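Alpha-rhamnosidase (Dictyoglomus thermophilum, PDB 6I60) probably catalyses the hydrolysis of terminal non-reducing alpha-L-rhamnose residues in alpha-L-rhamnosides. Local coordinates at residues L57-E61 with K62-Q66; P616-V619 with R620-N624; K671-E675 with K676-S680; S887-V890 with N891-G894. All coordinates share one frame; numbering follows the deposited sequence.

Interaction 1 of 4, residues L57-E61 with K62-Q66; sequences LRHLE and KNEKQ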
loop_
_atom_site.group_PDB
_atom_site.type_symbol
_atom_site.label_atom_id
_atom_site.label_comp_id
_atom_site.label_asym_id
_atom_site.label_seq_id
_atom_site.Cartn_x
_atom_site.Cartn_y
_atom_site.Cartn_z
ATOM N N LEU A 57 -13.643 15.104 13.735
ATOM C CA LEU A 57 -14.592 15.960 14.431
ATOM C C LEU A 57 -15.983 15.345 14.419
ATOM O O LEU A 57 -16.336 14.572 13.526
ATOM C CB LEU A 57 -14.643 17.357 13.805
ATOM C CG LEU A 57 -13.303 18.089 13.748
ATOM C CD1 LEU A 57 -13.418 19.353 12.916
ATOM C CD2 LEU A 57 -12.815 18.400 15.152
ATOM N N ARG A 58 -16.772 15.712 15.429
ATOM C CA ARG A 58 -18.145 15.247 15.573
ATOM C C ARG A 58 -18.941 16.329 16.288
ATOM O O ARG A 58 -18.476 16.881 17.288
ATOM C CB ARG A 58 -18.206 13.928 16.354
ATOM C CG ARG A 58 -19.597 13.555 16.845
ATOM C CD ARG A 58 -19.978 12.147 16.410
ATOM N NE ARG A 58 -21.026 11.573 17.252
ATOM C CZ ARG A 58 -21.342 10.282 17.274
ATOM N NH1 ARG A 58 -20.694 9.422 16.499
ATOM N NH2 ARG A 58 -22.309 9.849 18.072
ATOM N N HIS A 59 -20.130 16.631 15.776
ATOM C CA HIS A 59 -20.967 17.678 16.338
ATOM C C HIS A 59 -22.401 17.183 16.455
ATOM O O HIS A 59 -22.819 16.254 15.760
ATOM C CB HIS A 59 -20.917 18.953 15.487
ATOM C CG HIS A 59 -21.232 20.202 16.249
ATOM N ND1 HIS A 59 -22.518 20.670 16.412
ATOM C CD2 HIS A 59 -20.427 21.083 16.889
ATOM C CE1 HIS A 59 -22.492 21.784 17.122
ATOM N NE2 HIS A 59 -21.235 22.057 17.424
ATOM N N LEU A 60 -23.155 17.826 17.351
ATOM C CA LEU A 60 -24.563 17.480 17.514
ATOM C C LEU A 60 -25.397 17.985 16.344
ATOM O O LEU A 60 -26.338 17.312 15.908
ATOM C CB LEU A 60 -25.099 18.051 18.827
ATOM C CG LEU A 60 -24.551 17.464 20.126
ATOM C CD1 LEU A 60 -24.949 18.337 21.309
ATOM C CD2 LEU A 60 -25.038 16.035 20.314
ATOM N N GLU A 61 -25.069 19.166 15.825
ATOM C CA GLU A 61 -25.854 19.798 14.779
ATOM C C GLU A 61 -25.326 19.431 13.396
ATOM O O GLU A 61 -24.219 18.912 13.235
ATOM C CB GLU A 61 -25.852 21.316 14.951
ATOM C CG GLU A 61 -25.961 21.785 16.390
ATOM C CD GLU A 61 -25.668 23.264 16.537
ATOM O OE1 GLU A 61 -25.540 23.948 15.499
ATOM O OE2 GLU A 61 -25.564 23.741 17.688
ATOM N N LYS A 62 -26.144 19.712 12.387
ATOM C CA LYS A 62 -25.764 19.539 10.995
ATOM C C LYS A 62 -25.130 20.821 10.459
ATOM O O LYS A 62 -25.160 21.875 11.098
ATOM C CB LYS A 62 -26.980 19.151 10.153
ATOM C CG LYS A 62 -27.511 17.755 10.425
ATOM C CD LYS A 62 -28.590 17.374 9.420
ATOM C CE LYS A 62 -29.102 15.961 9.658
ATOM N NZ LYS A 62 -30.419 15.740 9.001
ATOM N N ASN A 63 -24.546 20.715 9.261
ATOM C CA ASN A 63 -23.925 21.851 8.574
ATOM C C ASN A 63 -22.859 22.519 9.439
ATOM O O ASN A 63 -22.758 23.745 9.498
ATOM C CB ASN A 63 -24.974 22.873 8.130
ATOM C CG ASN A 63 -26.060 22.256 7.283
ATOM O OD1 ASN A 63 -25.803 21.777 6.179
ATOM N ND2 ASN A 63 -27.285 22.262 7.796
ATOM N N GLU A 64 -22.056 21.709 10.117
ATOM C CA GLU A 64 -20.999 22.212 10.977
ATOM C C GLU A 64 -19.647 22.028 10.303
ATOM O O GLU A 64 -19.440 21.088 9.529
ATOM C CB GLU A 64 -21.017 21.511 12.338
ATOM C CG GLU A 64 -21.983 22.126 13.336
ATOM C CD GLU A 64 -21.582 23.529 13.752
ATOM O OE1 GLU A 64 -20.421 23.918 13.503
ATOM O OE2 GLU A 64 -22.427 24.243 14.334
ATOM N N LYS A 65 -18.729 22.947 10.598
ATOM C CA LYS A 65 -17.406 22.945 9.992
ATOM C C LYS A 65 -16.441 23.661 10.927
ATOM O O LYS A 65 -16.805 24.659 11.554
ATOM C CB LYS A 65 -17.436 23.607 8.606
ATOM C CG LYS A 65 -16.324 24.606 8.339
ATOM C CD LYS A 65 -16.287 25.006 6.870
ATOM C CE LYS A 65 -15.714 26.402 6.686
ATOM N NZ LYS A 65 -15.611 26.778 5.247
ATOM N N GLN A 66 -15.221 23.136 11.029
ATOM C CA GLN A 66 -14.225 23.722 11.918
ATOM C C GLN A 66 -13.780 25.084 11.401
ATOM O O GLN A 66 -13.467 25.241 10.217
ATOM C CB GLN A 66 -13.018 22.795 12.052
ATOM C CG GLN A 66 -11.830 23.424 12.771
ATOM C CD GLN A 66 -10.596 22.541 12.752
ATOM O OE1 GLN A 66 -10.588 21.455 13.329
ATOM N NE2 GLN A 66 -9.545 23.004 12.087
#

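Interaction 2 of 4, residues P616-V619 with R620-N624; sequences PGTV and RPKDN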
loop_
_atom_site.group_PDB
_atom_site.type_symbol
_atom_site.label_atom_id
_atom_site.label_comp_id
_atom_site.label_asym_id
_atom_site.label_seq_id
_atom_site.Cartn_x
_atom_site.Cartn_y
_atom_site.Cartn_z
ATOM N N PRO A 616 -4.947 -7.168 -24.895
ATOM C CA PRO A 616 -5.423 -8.530 -25.190
ATOM C C PRO A 616 -4.692 -9.140 -26.377
ATOM O O PRO A 616 -4.690 -8.591 -27.482
ATOM C CB PRO A 616 -6.914 -8.324 -25.483
ATOM C CG PRO A 616 -7.274 -7.112 -24.714
ATOM C CD PRO A 616 -6.066 -6.218 -24.750
ATOM N N GLY A 617 -4.056 -10.283 -26.132
ATOM C CA GLY A 617 -3.377 -11.010 -27.186
ATOM C C GLY A 617 -1.993 -10.508 -27.517
ATOM O O GLY A 617 -1.524 -10.707 -28.642
ATOM N N THR A 618 -1.315 -9.871 -26.567
ATOM C CA THR A 618 -0.006 -9.288 -26.825
ATOM C C THR A 618 0.651 -8.944 -25.496
ATOM O O THR A 618 0.016 -8.973 -24.437
ATOM C CB THR A 618 -0.113 -8.039 -27.704
ATOM O OG1 THR A 618 1.169 -7.732 -28.265
ATOM C CG2 THR A 618 -0.595 -6.859 -26.874
ATOM N N VAL A 619 1.938 -8.624 -25.571
ATOM C CA VAL A 619 2.689 -8.055 -24.459
ATOM C C VAL A 619 3.093 -6.615 -24.756
ATOM O O VAL A 619 2.813 -5.707 -23.972
ATOM C CB VAL A 619 3.924 -8.923 -24.125
ATOM C CG1 VAL A 619 4.908 -8.146 -23.283
ATOM C CG2 VAL A 619 3.505 -10.197 -23.409
ATOM N N ARG A 620 3.743 -6.389 -25.898
ATOM C CA ARG A 620 3.983 -5.046 -26.397
ATOM C C ARG A 620 2.746 -4.542 -27.141
ATOM O O ARG A 620 2.034 -5.328 -27.771
ATOM C CB ARG A 620 5.192 -5.031 -27.328
ATOM C CG ARG A 620 5.231 -6.191 -28.317
ATOM C CD ARG A 620 5.914 -5.801 -29.625
ATOM N NE ARG A 620 5.039 -5.018 -30.495
ATOM C CZ ARG A 620 4.141 -5.542 -31.325
ATOM N NH1 ARG A 620 3.388 -4.749 -32.077
ATOM N NH2 ARG A 620 3.995 -6.858 -31.406
ATOM N N PRO A 621 2.468 -3.239 -27.079
ATOM C CA PRO A 621 1.240 -2.715 -27.695
ATOM C C PRO A 621 1.173 -3.008 -29.189
ATOM O O PRO A 621 2.158 -2.870 -29.915
ATOM C CB PRO A 621 1.321 -1.210 -27.419
ATOM C CG PRO A 621 2.221 -1.089 -26.228
ATOM C CD PRO A 621 3.221 -2.198 -26.358
ATOM N N LYS A 622 -0.014 -3.420 -29.643
ATOM C CA LYS A 622 -0.215 -3.748 -31.051
ATOM C C LYS A 622 -0.524 -2.528 -31.904
ATOM O O LYS A 622 -0.392 -2.600 -33.131
ATOM C CB LYS A 622 -1.356 -4.754 -31.214
ATOM C CG LYS A 622 -1.552 -5.682 -30.037
ATOM C CD LYS A 622 -2.671 -6.677 -30.295
ATOM C CE LYS A 622 -4.018 -5.984 -30.420
ATOM N NZ LYS A 622 -4.820 -6.096 -29.166
ATOM N N ASP A 623 -0.939 -1.423 -31.293
ATOM C CA ASP A 623 -1.352 -0.232 -32.020
ATOM C C ASP A 623 -0.225 0.774 -32.212
ATOM O O ASP A 623 -0.476 1.868 -32.728
ATOM C CB ASP A 623 -2.522 0.438 -31.297
ATOM C CG ASP A 623 -2.346 0.447 -29.790
ATOM O OD1 ASP A 623 -1.299 -0.037 -29.310
ATOM O OD2 ASP A 623 -3.253 0.936 -29.086
ATOM N N ASN A 624 1.002 0.429 -31.817
ATOM C CA ASN A 624 2.142 1.345 -31.875
ATOM C C ASN A 624 1.818 2.657 -31.162
ATOM O O ASN A 624 2.044 3.754 -31.680
ATOM C CB ASN A 624 2.577 1.594 -33.319
ATOM C CG ASN A 624 3.413 0.461 -33.874
ATOM O OD1 ASN A 624 3.502 -0.610 -33.272
ATOM N ND2 ASN A 624 4.032 0.689 -35.027
#

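Interaction 3 of 4, residues K671-E675 with K676-S680; sequences KFLKE and KAYAS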
loop_
_atom_site.group_PDB
_atom_site.type_symbol
_atom_site.label_atom_id
_atom_site.label_comp_id
_atom_site.label_asym_id
_atom_site.label_seq_id
_atom_site.Cartn_x
_atom_site.Cartn_y
_atom_site.Cartn_z
ATOM N N LYS A 671 0.726 15.600 -34.232
ATOM C CA LYS A 671 1.341 14.339 -34.621
ATOM C C LYS A 671 0.383 13.155 -34.596
ATOM O O LYS A 671 0.648 12.153 -35.269
ATOM C CB LYS A 671 2.536 14.028 -33.709
ATOM C CG LYS A 671 3.527 13.021 -34.287
ATOM C CD LYS A 671 4.903 13.154 -33.645
ATOM C CE LYS A 671 5.981 13.459 -34.682
ATOM N NZ LYS A 671 7.324 13.672 -34.063
ATOM N N PHE A 672 -0.719 13.240 -33.853
ATOM C CA PHE A 672 -1.580 12.084 -33.637
ATOM C C PHE A 672 -3.021 12.274 -34.086
ATOM O O PHE A 672 -3.666 11.287 -34.446
ATOM C CB PHE A 672 -1.570 11.687 -32.153
ATOM C CG PHE A 672 -0.213 11.292 -31.642
ATOM C CD1 PHE A 672 0.610 10.465 -32.389
ATOM C CD2 PHE A 672 0.241 11.750 -30.417
ATOM C CE1 PHE A 672 1.859 10.101 -31.921
ATOM C CE2 PHE A 672 1.489 11.389 -29.944
ATOM C CZ PHE A 672 2.298 10.565 -30.697
ATOM N N LEU A 673 -3.546 13.496 -34.073
ATOM C CA LEU A 673 -4.924 13.715 -34.500
ATOM C C LEU A 673 -5.028 13.561 -36.013
ATOM O O LEU A 673 -4.366 14.284 -36.765
ATOM C CB LEU A 673 -5.401 15.098 -34.063
ATOM C CG LEU A 673 -6.882 15.399 -34.299
ATOM C CD1 LEU A 673 -7.757 14.522 -33.417
ATOM C CD2 LEU A 673 -7.170 16.869 -34.054
ATOM N N LYS A 674 -5.865 12.616 -36.463
ATOM C CA LYS A 674 -6.014 12.284 -37.883
ATOM C C LYS A 674 -7.489 12.406 -38.262
ATOM O O LYS A 674 -8.215 11.408 -38.295
ATOM C CB LYS A 674 -5.469 10.884 -38.181
ATOM C CG LYS A 674 -3.993 10.703 -37.869
ATOM C CD LYS A 674 -3.136 11.673 -38.659
ATOM C CE LYS A 674 -1.729 11.751 -38.091
ATOM N NZ LYS A 674 -1.124 13.100 -38.288
ATOM N N GLU A 675 -7.924 13.635 -38.540
ATOM C CA GLU A 675 -9.240 13.907 -39.115
ATOM C C GLU A 675 -10.391 13.445 -38.227
ATOM O O GLU A 675 -11.190 14.266 -37.767
ATOM C CB GLU A 675 -9.360 13.258 -40.496
ATOM C CG GLU A 675 -10.709 13.477 -41.163
ATOM C CD GLU A 675 -10.652 13.311 -42.669
ATOM O OE1 GLU A 675 -11.723 13.142 -43.291
ATOM O OE2 GLU A 675 -9.537 13.348 -43.230
ATOM N N LYS A 676 -10.501 12.135 -37.993
ATOM C CA LYS A 676 -11.611 11.586 -37.230
ATOM C C LYS A 676 -11.194 10.760 -36.021
ATOM O O LYS A 676 -12.064 10.393 -35.223
ATOM C CB LYS A 676 -12.506 10.724 -38.136
ATOM C CG LYS A 676 -13.745 11.446 -38.645
ATOM C CD LYS A 676 -14.510 10.598 -39.650
ATOM C CE LYS A 676 -15.943 11.083 -39.805
ATOM N NZ LYS A 676 -16.877 9.964 -40.114
ATOM N N ALA A 677 -9.910 10.461 -35.856
ATOM C CA ALA A 677 -9.445 9.677 -34.720
ATOM C C ALA A 677 -7.952 9.919 -34.545
ATOM O O ALA A 677 -7.342 10.708 -35.272
ATOM C CB ALA A 677 -9.754 8.188 -34.908
ATOM N N TYR A 678 -7.369 9.234 -33.566
ATOM C CA TYR A 678 -5.940 9.303 -33.296
ATOM C C TYR A 678 -5.255 8.052 -33.833
ATOM O O TYR A 678 -5.812 6.952 -33.768
ATOM C CB TYR A 678 -5.670 9.444 -31.795
ATOM C CG TYR A 678 -6.012 10.805 -31.227
ATOM C CD1 TYR A 678 -7.333 11.184 -31.025
ATOM C CD2 TYR A 678 -5.012 11.710 -30.890
ATOM C CE1 TYR A 678 -7.651 12.427 -30.508
ATOM C CE2 TYR A 678 -5.320 12.956 -30.371
ATOM C CZ TYR A 678 -6.642 13.309 -30.181
ATOM O OH TYR A 678 -6.955 14.547 -29.666
ATOM N N ALA A 679 -4.047 8.225 -34.364
ATOM C CA ALA A 679 -3.299 7.117 -34.943
ATOM C C ALA A 679 -1.827 7.501 -35.010
ATOM O O ALA A 679 -1.442 8.628 -34.686
ATOM C CB ALA A 679 -3.841 6.750 -36.328
ATOM N N SER A 680 -1.004 6.546 -35.438
ATOM C CA SER A 680 0.420 6.784 -35.651
ATOM C C SER A 680 1.028 5.687 -36.519
ATOM O O SER A 680 0.975 5.750 -37.747
ATOM C CB SER A 680 1.163 6.868 -34.317
ATOM O OG SER A 680 2.520 7.224 -34.518
#

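Interaction 4 of 4, residues S887-V890 with N891-G894; sequences SVPV and NSEG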
loop_
_atom_site.group_PDB
_atom_site.type_symbol
_atom_site.label_atom_id
_atom_site.label_comp_id
_atom_site.label_asym_id
_atom_site.label_seq_id
_atom_site.Cartn_x
_atom_site.Cartn_y
_atom_site.Cartn_z
ATOM N N SER A 887 -24.068 10.294 3.915
ATOM C CA SER A 887 -23.551 10.703 5.215
ATOM C C SER A 887 -22.320 11.566 4.994
ATOM O O SER A 887 -21.367 11.135 4.338
ATOM C CB SER A 887 -23.215 9.489 6.084
ATOM O OG SER A 887 -24.385 8.966 6.689
ATOM N N VAL A 888 -22.347 12.782 5.531
ATOM C CA VAL A 888 -21.255 13.736 5.400
ATOM C C VAL A 888 -20.716 14.020 6.803
ATOM O O VAL A 888 -21.494 14.392 7.679
ATOM C CB VAL A 888 -21.689 15.046 4.722
ATOM C CG1 VAL A 888 -20.478 15.911 4.402
ATOM C CG2 VAL A 888 -22.495 14.747 3.465
ATOM N N PRO A 889 -19.420 13.867 7.046
ATOM C CA PRO A 889 -18.870 14.183 8.368
ATOM C C PRO A 889 -18.718 15.687 8.550
ATOM O O PRO A 889 -18.880 16.481 7.622
ATOM C CB PRO A 889 -17.510 13.480 8.352
ATOM C CG PRO A 889 -17.103 13.514 6.915
ATOM C CD PRO A 889 -18.375 13.448 6.092
ATOM N N VAL A 890 -18.399 16.070 9.787
ATOM C CA VAL A 890 -18.227 17.481 10.113
ATOM C C VAL A 890 -16.958 18.019 9.442
ATOM O O VAL A 890 -15.972 17.294 9.252
ATOM C CB VAL A 890 -18.185 17.681 11.640
ATOM C CG1 VAL A 890 -18.432 19.128 12.003
ATOM C CG2 VAL A 890 -19.220 16.797 12.330
ATOM N N ASN A 891 -16.992 19.308 9.081
ATOM C CA ASN A 891 -15.932 19.979 8.314
ATOM C C ASN A 891 -15.875 19.460 6.877
ATOM O O ASN A 891 -14.802 19.339 6.286
ATOM C CB ASN A 891 -14.560 19.854 8.986
ATOM C CG ASN A 891 -13.649 21.017 8.664
ATOM O OD1 ASN A 891 -14.004 22.175 8.891
ATOM N ND2 ASN A 891 -12.469 20.721 8.132
ATOM N N SER A 892 -17.040 19.169 6.305
ATOM C CA SER A 892 -17.132 18.729 4.921
ATOM C C SER A 892 -18.507 19.096 4.384
ATOM O O SER A 892 -19.467 19.256 5.143
ATOM C CB SER A 892 -16.889 17.223 4.789
ATOM O OG SER A 892 -17.377 16.740 3.552
ATOM N N GLU A 893 -18.591 19.237 3.064
ATOM C CA GLU A 893 -19.840 19.570 2.398
ATOM C C GLU A 893 -20.134 18.539 1.318
ATOM O O GLU A 893 -19.222 17.955 0.725
ATOM C CB GLU A 893 -19.800 20.982 1.789
ATOM C CG GLU A 893 -18.924 21.115 0.554
ATOM C CD GLU A 893 -18.732 22.560 0.131
ATOM O OE1 GLU A 893 -17.717 23.171 0.531
ATOM O OE2 GLU A 893 -19.598 23.087 -0.602
ATOM N N GLY A 894 -21.422 18.316 1.074
ATOM C CA GLY A 894 -21.876 17.322 0.121
ATOM C C GLY A 894 -22.550 17.968 -1.072
ATOM O O GLY A 894 -23.226 18.991 -0.942
#

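Interaction 1 of 4, residues L57-E61 with K62-Q66
Leu57 and Gln66 stand at the two ends of a loop that folds back on itself: the end-to-end directions of 57-61 and 62-66 differ by 141°, and the CA atoms of Leu57 and Gln66 are 8.2 Å apart, with the chain reversing through Glu61 to Asn63, the last of these taking a positive phi. No hydrogen bond joins the two halves; their contact is made by side chains. His59 takes Glu64 on one face of its ring, CG of Glu64 lying 3.6 Å from the ring centroid in a CH-pi contact. A bend at chi2 of Glu64 (-66°) lays its carboxylate over the imidazole, stacked at 25° to it. The rotation of the ring is set from its edge, where the backbone N of Glu61 donates in the ring plane to ND1 of His59, 3.0 Å away; NE2 has a weak bond to Asp121. This loop joins strands 52-56 and 68-74 of the N-terminal immunoglobulin-like domain. With an alanine in place of His59, the N-H of Glu61 would probably be left without its acceptor and Glu64 without the ring that supports it. OE1 of Glu61 and OE2 of Glu64 come within 3.3 Å, two acceptors whose repulsion may be eased by bonds from their other oxygens to Ser27 OG and Ser122 N. At the loop ends Leu57 and Gln66 cross at about a right angle, CD1 of Leu57 resting 3.6 Å from CB of Gln66. The amide of that glutamine is gripped from both ends, OE1 by Trp55 and NE2 by the carbonyls of Ser95 and Glu97.

Interaction 2 of 4, residues P616-V619 with R620-N624
Thr618 lays its CG2 methyl and CB against the lysine chain of Lys622, which passes at a slant with CG 3.5 Å from CG2 of the threonine. The other branch of Thr618 does the polar work. Its hydroxyl is set anti to the threonine's own backbone nitrogen (chi1 -163°), which turns it forward along the chain, and OG1 of Thr618 donates to the carbonyl oxygen of Arg620 at 2.6 Å, approaching in the carbonyl plane. One side chain thus spans the bend made by Val619 and Arg620 with a hydrogen bond from one branch and an apolar contact from the other. Beyond its touch on Thr618, the lysine bends at chi3 and chi4 and curls back to the start of the loop. There NZ of Lys622 donates to the carbonyl oxygen of Pro616 at 3.0 Å, again in the carbonyl plane. The same ammonium makes a salt bridge with Asp758, so a charge partner and a backbone carbonyl together fix the end of a long and otherwise flexible chain. Gly617, with a positive phi of 82°, carries the backbone through the turn between Pro616 and Thr618, and its N-H is held by Glu808. The loop is the link between helices 586-599 and 626-648 of the six-hairpin glycosidase domain, a family that folds as an (alpha/alpha)6 barrel. Pro616 packs on Tyr789 and Trp807, Val619 lies against Trp613 and Arg806, and Asp623 reaches Thr722 and Leu723 of helix 722-729, just before helix 626-648 begins.

Interaction 3 of 4, residues K671-E675 with K676-S680
Leu673 and Tyr678 face each other as a non-hydrogen-bonded pair of a short antiparallel beta hairpin, formed where helix 651-672 ends and the chain reverses through the two-residue loop Glu675-Lys676. Both side chains lie on the same face of this small sheet. Leu673, its CG anti to the backbone N (chi1 -173°), brings CD1 over one face of the Tyr678 ring, 3.9 Å from the centroid, as a CH-pi contact. Phe672 approaches the same ring from another side: its CB sits at the edge, near the ring plane, 3.7 Å from CD2 of Tyr678. The phenol reaches back to the helix, where OH bonds to Asn669. An alanine in place of Tyr678 would probably leave the Leu673 methyl and the Phe672 CB without their shared partner, and Asn669 without the hydroxyl. The Phe672 ring turns an edge to Ser680 and stacks edge-to-face with Phe668. Main-chain bonds close the hairpin: Lys674 N gives to Ala677 O at 2.7 Å, the donor lying nearly in line with the C=O bond, and Ala679 N gives to Phe672 O at 3.1 Å. The return bond is less regular, with Ala677 N standing 57° out of the carbonyl plane of Lys674 O.

Interaction 4 of 4, residues S887-V890 with N891-G894
Val888 and Ser892 meet through branches that each stand anti to the backbone nitrogen: CG1 of Val888 by a chi1 of -171° and OG of Ser892 by one of 162°. The methyl CG1 of Val888 lies 3.3 Å from OG of Ser892 and 3.8 Å from its CB. The same CB of Ser892 also comes 3.5 Å from the carbonyl oxygen of Pro889, so the serine side chain points into the bend. Asn891, with positive phi and psi in the left-handed helical region, makes the turn itself, and the chain comes back until the CA atoms of Val888 and Gly894 are 6.4 Å apart. The segments belong to different sheets, strand 882-888 to one and strand 893-899 to the other, so the turn is a connection between two sheets of the C-terminal beta domain rather than a hairpin within one. Ile847 packs on Val888, Pro889 and Ser892 from the strand 846-849, and Glu893 reaches out to a salt bridge with Lys846. No hydrogen bond passes between the two segments. The polar side-chain atoms find their partners outside them: Ser892 OG is bonded to Trp844 O, Asn891 ND2 to Ser96 O and Gln98 OE1, and Asn891 OD1 to the backbone N of Gln66. The contact between the segments is thus van der Waals, while their polar groups bond to neighbouring strands and loops.

How the interactions relate
The four contacts follow one another along the chain; none nests in or crosses another. Interaction 1 closes a loop of the N-terminal immunoglobulin-like domain. Interactions 2 and 3 lie in the six-hairpin domain, closing an interhelical loop and the hairpin after helix 651-672; they just touch, Asn624 O lying 4.2 Å from Ser680 CB, with centres about 19 Å apart. Interaction 4 turns between two sheets of the C-terminal domain, yet its centre is only about 8 Å from that of interaction 1: Glu64 O takes the N-H of Asn891 at 3.1 Å, probably a hydrogen bond, tying the chain's first domain to its last. Between interactions 3 and 4 the nearest atoms are about 33 Å apart.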